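Endoglucanase (Cryptopygus antarcticus, PDB 5H4U) hydrolyses internal beta-1,4-glucosidic linkages in carboxymethylcellulose, lichenan and barley beta-glucan as a secreted endoglucanase of glycosyl hydrolase family 45. Local coordinates at residues A[208-211]-A[212-215]; A[100-104]-A[105-109]. One frame throughout, in Å; residues are numbered along the deposited sequence.

Contact 1 (A[208-211]-A[212-215]); sequences RCPT and ILTQ
Thr214 reaches back over the start of its own helix and touches Cys209 and Pro210 with its methyl group. A chi1 of 75°, measured to OG1, leaves Thr214 CG2 anti to the carbonyl carbon, 3.3 Å from Cys209 CB and against the carbonyl oxygen of Pro210. On the other branch, Thr214 OG1 sits over Thr211 CA and lies 2.9 Å from a water that donates a hydrogen bond to Cys209 O. Pro210 is the N-cap of helix 211-217, and its oxygen takes two backbone N-H groups of the first turn. Thr214 N lies 3.0 Å from Pro210 O, in the carbonyl plane and nearly straight at 176°, whereas Leu213 N, 3.1 Å from Pro210 O, stands above that plane and makes a more bent bond. Gln215 N repeats the helical pattern on Thr211 O. With an alanine in place of Thr214, a gap would probably open beside Cys209 CB and the water on Cys209 O would be held less firmly. Next to the cap, Pro210 CG lies 3.9 Å from Leu213 CD1, the proline ring and the leucine branch running alongside each other. Outside the turn, Tyr87 touches Pro210, Ile212 and Leu213, and Phe80 meets Ile212 and Leu213.

Contact 2 (A[100-104]-A[105-109]); sequences SQTCC and ACYEM
A type II beta turn from Thr102 to Ala105 takes the chain out of the short helix 99-102 and into strand 106-111, one of the strands of the double-psi beta-barrel on which family 45 endoglucanases are built. The turn is closed by Ala105 N, which donates to Thr102 O at 2.9 Å with an N-H...O angle of 163°; the donor stands well above the carbonyl plane. Cys104, at the third position, carries the positive phi of 67° that this turn type needs there. The turn also brings Ala105 CB to 3.3 Å from Thr102 O. Disulfides hold the bend at its two central residues: Cys103 is bonded to Cys35 and Cys104 to Cys219. Arg221 adds hydrogen bonds to the oxygens of Ser100 and Cys103. Two residues into the strand, Tyr107 turns its ring back toward the helix, with CG anti to the carbonyl carbon (chi1 -55°), while Phe137 meets that ring edge-to-face and Ile94 of strand 85-94 packs on both Tyr107 and Thr102. The phenol runs aslant past Thr102, Tyr107 OH lying 4.0 Å from Thr102 CG2. Between the hydroxyl and the end of the helix stands a water 2.8 Å from Tyr107 OH, which also lies 3.3 Å from Gln101 O, a long contact.

The disulfide between Cys209 and Cys106, SG to SG 2.0 Å, joins the two contacts directly, tying the chain just before helix 211-217 to the first residue of strand 106-111. The sulfur of Cys209 also packs against the turn of contact 2, 3.2 Å from Cys104 O, and Pro210 CD comes within 3.9 Å of Cys106 SG, so the N-cap residue of contact 1 rests on the bridge itself. The centres of the contacts are about 11 Å apart. Contact 2 is the more buried and stands nearer the catalytic machinery: the side chain of Thr102 is about 11 Å from that of Asp138, the inferred proton donor. Contact 1 lies at the surface, away from the annotated sites.

Contact 1 (A[208-211]-A[212-215])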
ATOM      1  N   ARG A 208      -6.961  -8.146  13.969  1.00  9.70           N
ATOM      2  CA  ARG A 208      -6.115  -9.265  13.591  1.00 10.50           C
ATOM      3  C   ARG A 208      -6.202  -9.474  12.079  1.00 11.32           C
ATOM      4  O   ARG A 208      -7.291  -9.420  11.495  1.00 10.71           O
ATOM      5  CB  ARG A 208      -6.529 -10.528  14.341  1.00 10.60           C
ATOM      6  CG  ARG A 208      -5.545 -11.653  14.196  1.00 10.91           C
ATOM      7  CD  ARG A 208      -5.718 -12.702  15.265  1.00 11.21           C
ATOM      8  NE  ARG A 208      -4.491 -13.485  15.401  1.00 12.19           N
ATOM      9  CZ  ARG A 208      -3.550 -13.296  16.330  1.00 12.36           C
ATOM     10  NH1 ARG A 208      -3.670 -12.369  17.279  1.00 11.63           N
ATOM     11  NH2 ARG A 208      -2.477 -14.062  16.316  1.00 13.16           N
ATOM     12  N   CYS A 209      -5.050  -9.647  11.441  1.00 11.05           N
ATOM     13  CA  CYS A 209      -4.995  -9.566   9.991  1.00 11.11           C
ATOM     14  C   CYS A 209      -5.818 -10.688   9.355  1.00 11.71           C
ATOM     15  O   CYS A 209      -5.621 -11.862   9.684  1.00 11.63           O
ATOM     16  CB  CYS A 209      -3.540  -9.624   9.524  1.00 11.51           C
ATOM     17  SG  CYS A 209      -2.619  -8.016   9.526  1.00 12.20           S
ATOM     18  N   PRO A 210      -6.737 -10.377   8.447  1.00 12.41           N
ATOM     19  CA  PRO A 210      -7.498 -11.443   7.785  1.00 11.84           C
ATOM     20  C   PRO A 210      -6.614 -12.240   6.838  1.00 11.61           C
ATOM     21  O   PRO A 210      -5.629 -11.735   6.299  1.00 10.84           O
ATOM     22  CB  PRO A 210      -8.581 -10.683   7.019  1.00 11.64           C
ATOM     23  CG  PRO A 210      -7.962  -9.325   6.749  1.00 11.47           C
ATOM     24  CD  PRO A 210      -7.040  -9.038   7.900  1.00 11.24           C
ATOM     25  N   THR A 211      -6.980 -13.508   6.636  1.00 11.91           N
ATOM     26  CA  THR A 211      -6.210 -14.340   5.720  1.00 12.06           C
ATOM     27  C   THR A 211      -6.316 -13.868   4.283  1.00 11.90           C
ATOM     28  O   THR A 211      -5.456 -14.214   3.473  1.00 11.89           O
ATOM     29  CB  THR A 211      -6.653 -15.802   5.758  1.00 12.69           C
ATOM     30  OG1 THR A 211      -8.016 -15.894   5.325  1.00 13.17           O
ATOM     31  CG2 THR A 211      -6.516 -16.380   7.155  1.00 12.11           C
ATOM     32  N   ILE A 212      -7.351 -13.106   3.927  1.00 12.04           N
ATOM     33  CA  ILE A 212      -7.396 -12.666   2.542  1.00 12.18           C
ATOM     34  C   ILE A 212      -6.310 -11.640   2.243  1.00 11.73           C
ATOM     35  O   ILE A 212      -5.947 -11.455   1.079  1.00 12.02           O
ATOM     36  CB  ILE A 212      -8.799 -12.173   2.135  1.00 11.88           C
ATOM     37  CG1 ILE A 212      -8.885 -12.196   0.606  1.00 12.12           C
ATOM     38  CG2 ILE A 212      -9.170 -10.845   2.778  1.00 11.34           C
ATOM     39  CD1 ILE A 212     -10.219 -11.961   0.042  1.00 13.14           C
ATOM     40  N   LEU A 213      -5.760 -10.988   3.262  1.00 11.64           N
ATOM     41  CA  LEU A 213      -4.589 -10.138   3.089  1.00 11.40           C
ATOM     42  C   LEU A 213      -3.291 -10.916   3.338  1.00 11.08           C
ATOM     43  O   LEU A 213      -2.375 -10.890   2.511  1.00 10.97           O
ATOM     44  CB  LEU A 213      -4.695  -8.927   4.031  1.00 10.80           C
ATOM     45  CG  LEU A 213      -5.664  -7.816   3.604  1.00 10.06           C
ATOM     46  CD1 LEU A 213      -5.853  -6.766   4.699  1.00  9.08           C
ATOM     47  CD2 LEU A 213      -5.210  -7.152   2.301  1.00  9.45           C
ATOM     48  N   THR A 214      -3.209 -11.638   4.457  1.00 11.59           N
ATOM     49  CA  THR A 214      -1.963 -12.313   4.819  1.00 11.86           C
ATOM     50  C   THR A 214      -1.623 -13.474   3.899  1.00 11.75           C
ATOM     51  O   THR A 214      -0.458 -13.869   3.831  1.00 12.02           O
ATOM     52  CB  THR A 214      -2.003 -12.833   6.258  1.00 11.62           C
ATOM     53  OG1 THR A 214      -2.833 -13.997   6.331  1.00 12.11           O
ATOM     54  CG2 THR A 214      -2.538 -11.785   7.183  1.00 11.55           C
ATOM     55  N   GLN A 215      -2.591 -14.042   3.201  1.00 12.11           N
ATOM     56  CA  GLN A 215      -2.233 -15.050   2.216  1.00 13.02           C
ATOM     57  C   GLN A 215      -1.572 -14.417   0.998  1.00 13.35           C
ATOM     58  O   GLN A 215      -0.846 -15.101   0.270  1.00 13.71           O
ATOM     59  CB  GLN A 215      -3.476 -15.875   1.857  1.00 14.21           C
ATOM     60  CG  GLN A 215      -3.537 -16.463   0.468  1.00 15.77           C
ATOM     61  CD  GLN A 215      -4.670 -15.840  -0.350  1.00 22.99           C
ATOM     62  OE1 GLN A 215      -5.843 -15.871   0.067  1.00 22.53           O
ATOM     63  NE2 GLN A 215      -4.328 -15.258  -1.516  1.00 23.55           N
TER
HETATM   64  O   HOH W   1      -3.799 -14.138   9.078  1.00 13.75           O

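Contact 2 (A[100-104]-A[105-109])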
ATOM      1  N   SER A 100       8.377  -2.207  14.835  1.00 10.77           N
ATOM      2  CA  SER A 100       8.050  -3.437  15.526  1.00 10.77           C
ATOM      3  C   SER A 100       6.574  -3.494  15.899  1.00 11.24           C
ATOM      4  O   SER A 100       6.013  -4.585  16.019  1.00 11.10           O
ATOM      5  CB  SER A 100       8.931  -3.579  16.760  1.00 10.99           C
ATOM      6  OG  SER A 100       8.835  -2.427  17.575  1.00 11.71           O
ATOM      7  N   GLN A 101       5.916  -2.347  16.005  1.00 11.29           N
ATOM      8  CA  GLN A 101       4.503  -2.334  16.341  1.00 11.70           C
ATOM      9  C   GLN A 101       3.579  -2.187  15.143  1.00 11.15           C
ATOM     10  O   GLN A 101       2.401  -2.531  15.257  1.00 11.83           O
ATOM     11  CB  GLN A 101       4.217  -1.179  17.307  1.00 13.02           C
ATOM     12  CG  GLN A 101       4.117  -1.544  18.767  1.00 13.48           C
ATOM     13  CD  GLN A 101       3.286  -0.524  19.490  1.00 15.72           C
ATOM     14  OE1 GLN A 101       2.038  -0.553  19.414  1.00 16.02           O
ATOM     15  NE2 GLN A 101       3.961   0.430  20.166  1.00 16.02           N
ATOM     16  N   THR A 102       4.072  -1.729  13.996  1.00 11.09           N
ATOM     17  CA  THR A 102       3.209  -1.469  12.851  1.00 10.54           C
ATOM     18  C   THR A 102       3.414  -2.429  11.692  1.00  9.99           C
ATOM     19  O   THR A 102       2.464  -2.675  10.951  1.00  9.48           O
ATOM     20  CB  THR A 102       3.396  -0.034  12.338  1.00 10.58           C
ATOM     21  OG1 THR A 102       4.753   0.170  11.947  1.00 11.34           O
ATOM     22  CG2 THR A 102       3.046   0.956  13.417  1.00 11.71           C
ATOM     23  N   CYS A 103       4.610  -2.982  11.527  1.00  9.53           N
ATOM     24  CA  CYS A 103       4.887  -3.808  10.365  1.00  9.55           C
ATOM     25  C   CYS A 103       4.009  -5.052  10.345  1.00  9.75           C
ATOM     26  O   CYS A 103       4.001  -5.849  11.294  1.00  9.40           O
ATOM     27  CB  CYS A 103       6.367  -4.179  10.308  1.00  9.92           C
ATOM     28  SG  CYS A 103       7.347  -2.993   9.288  1.00 13.44           S
ATOM     29  N   CYS A 104       3.236  -5.175   9.265  1.00  9.39           N
ATOM     30  CA  CYS A 104       2.292  -6.258   9.021  1.00  9.93           C
ATOM     31  C   CYS A 104       1.121  -6.259   9.989  1.00  9.36           C
ATOM     32  O   CYS A 104       0.417  -7.260  10.103  1.00  9.77           O
ATOM     33  CB  CYS A 104       3.001  -7.615   9.022  1.00  9.99           C
ATOM     34  SG  CYS A 104       4.383  -7.564   7.890  1.00 10.15           S
ATOM     35  N   ALA A 105       0.888  -5.154  10.681  1.00  8.96           N
ATOM     36  CA  ALA A 105      -0.334  -5.014  11.436  1.00  8.93           C
ATOM     37  C   ALA A 105      -1.453  -4.602  10.496  1.00  9.05           C
ATOM     38  O   ALA A 105      -1.229  -3.932   9.481  1.00  9.31           O
ATOM     39  CB  ALA A 105      -0.171  -3.986  12.546  1.00  9.53           C
ATOM     40  N   CYS A 106      -2.660  -5.029  10.821  1.00  8.84           N
ATOM     41  CA  CYS A 106      -3.830  -4.668  10.041  1.00  9.20           C
ATOM     42  C   CYS A 106      -4.717  -3.693  10.787  1.00  8.99           C
ATOM     43  O   CYS A 106      -4.896  -3.777  12.008  1.00  9.04           O
ATOM     44  CB  CYS A 106      -4.660  -5.884   9.644  1.00  9.67           C
ATOM     45  SG  CYS A 106      -3.819  -6.838   8.418  1.00 12.00           S
ATOM     46  N   TYR A 107      -5.299  -2.798  10.024  1.00  8.88           N
ATOM     47  CA  TYR A 107      -6.206  -1.817  10.566  1.00  9.14           C
ATOM     48  C   TYR A 107      -7.439  -1.829   9.680  1.00  9.21           C
ATOM     49  O   TYR A 107      -7.323  -1.975   8.459  1.00  8.90           O
ATOM     50  CB  TYR A 107      -5.519  -0.439  10.630  1.00  8.87           C
ATOM     51  CG  TYR A 107      -4.214  -0.479  11.418  1.00  9.28           C
ATOM     52  CD1 TYR A 107      -3.054  -0.969  10.849  1.00  8.71           C
ATOM     53  CD2 TYR A 107      -4.156  -0.050  12.743  1.00  9.54           C
ATOM     54  CE1 TYR A 107      -1.894  -1.029  11.559  1.00  9.13           C
ATOM     55  CE2 TYR A 107      -2.990  -0.103  13.460  1.00  9.31           C
ATOM     56  CZ  TYR A 107      -1.858  -0.591  12.859  1.00  9.59           C
ATOM     57  OH  TYR A 107      -0.663  -0.638  13.543  1.00 10.73           O
ATOM     58  N   GLU A 108      -8.615  -1.796  10.298  1.00  9.36           N
ATOM     59  CA  GLU A 108      -9.843  -1.542   9.563  1.00  9.51           C
ATOM     60  C   GLU A 108     -10.308  -0.123   9.860  1.00 10.20           C
ATOM     61  O   GLU A 108     -10.349   0.303  11.021  1.00 10.81           O
ATOM     62  CB  GLU A 108     -10.938  -2.554   9.861  1.00  9.98           C
ATOM     63  CG  GLU A 108     -12.040  -2.014  10.693  1.00 10.57           C
ATOM     64  CD  GLU A 108     -13.214  -2.961  10.806  1.00 12.54           C
ATOM     65  OE1 GLU A 108     -14.334  -2.411  10.848  1.00 14.80           O
ATOM     66  OE2 GLU A 108     -13.040  -4.212  10.802  1.00 11.62           O
ATOM     67  N   MET A 109     -10.589   0.622   8.804  1.00  9.71           N
ATOM     68  CA  MET A 109     -10.912   2.032   8.892  1.00  9.92           C
ATOM     69  C   MET A 109     -12.276   2.292   8.272  1.00  9.80           C
ATOM     70  O   MET A 109     -12.657   1.662   7.272  1.00  9.38           O
ATOM     71  CB  MET A 109      -9.795   2.905   8.225  1.00 10.15           C
ATOM     72  CG  MET A 109      -9.219   2.455   6.839  1.00  9.87           C
ATOM     73  SD  MET A 109      -7.633   3.305   6.384  1.00 10.75           S
ATOM     74  CE  MET A 109      -7.826   3.676   4.682  1.00  9.28           C
TER
HETATM   75  O   HOH W   2      -0.187  -0.838  16.286  1.00 12.13           O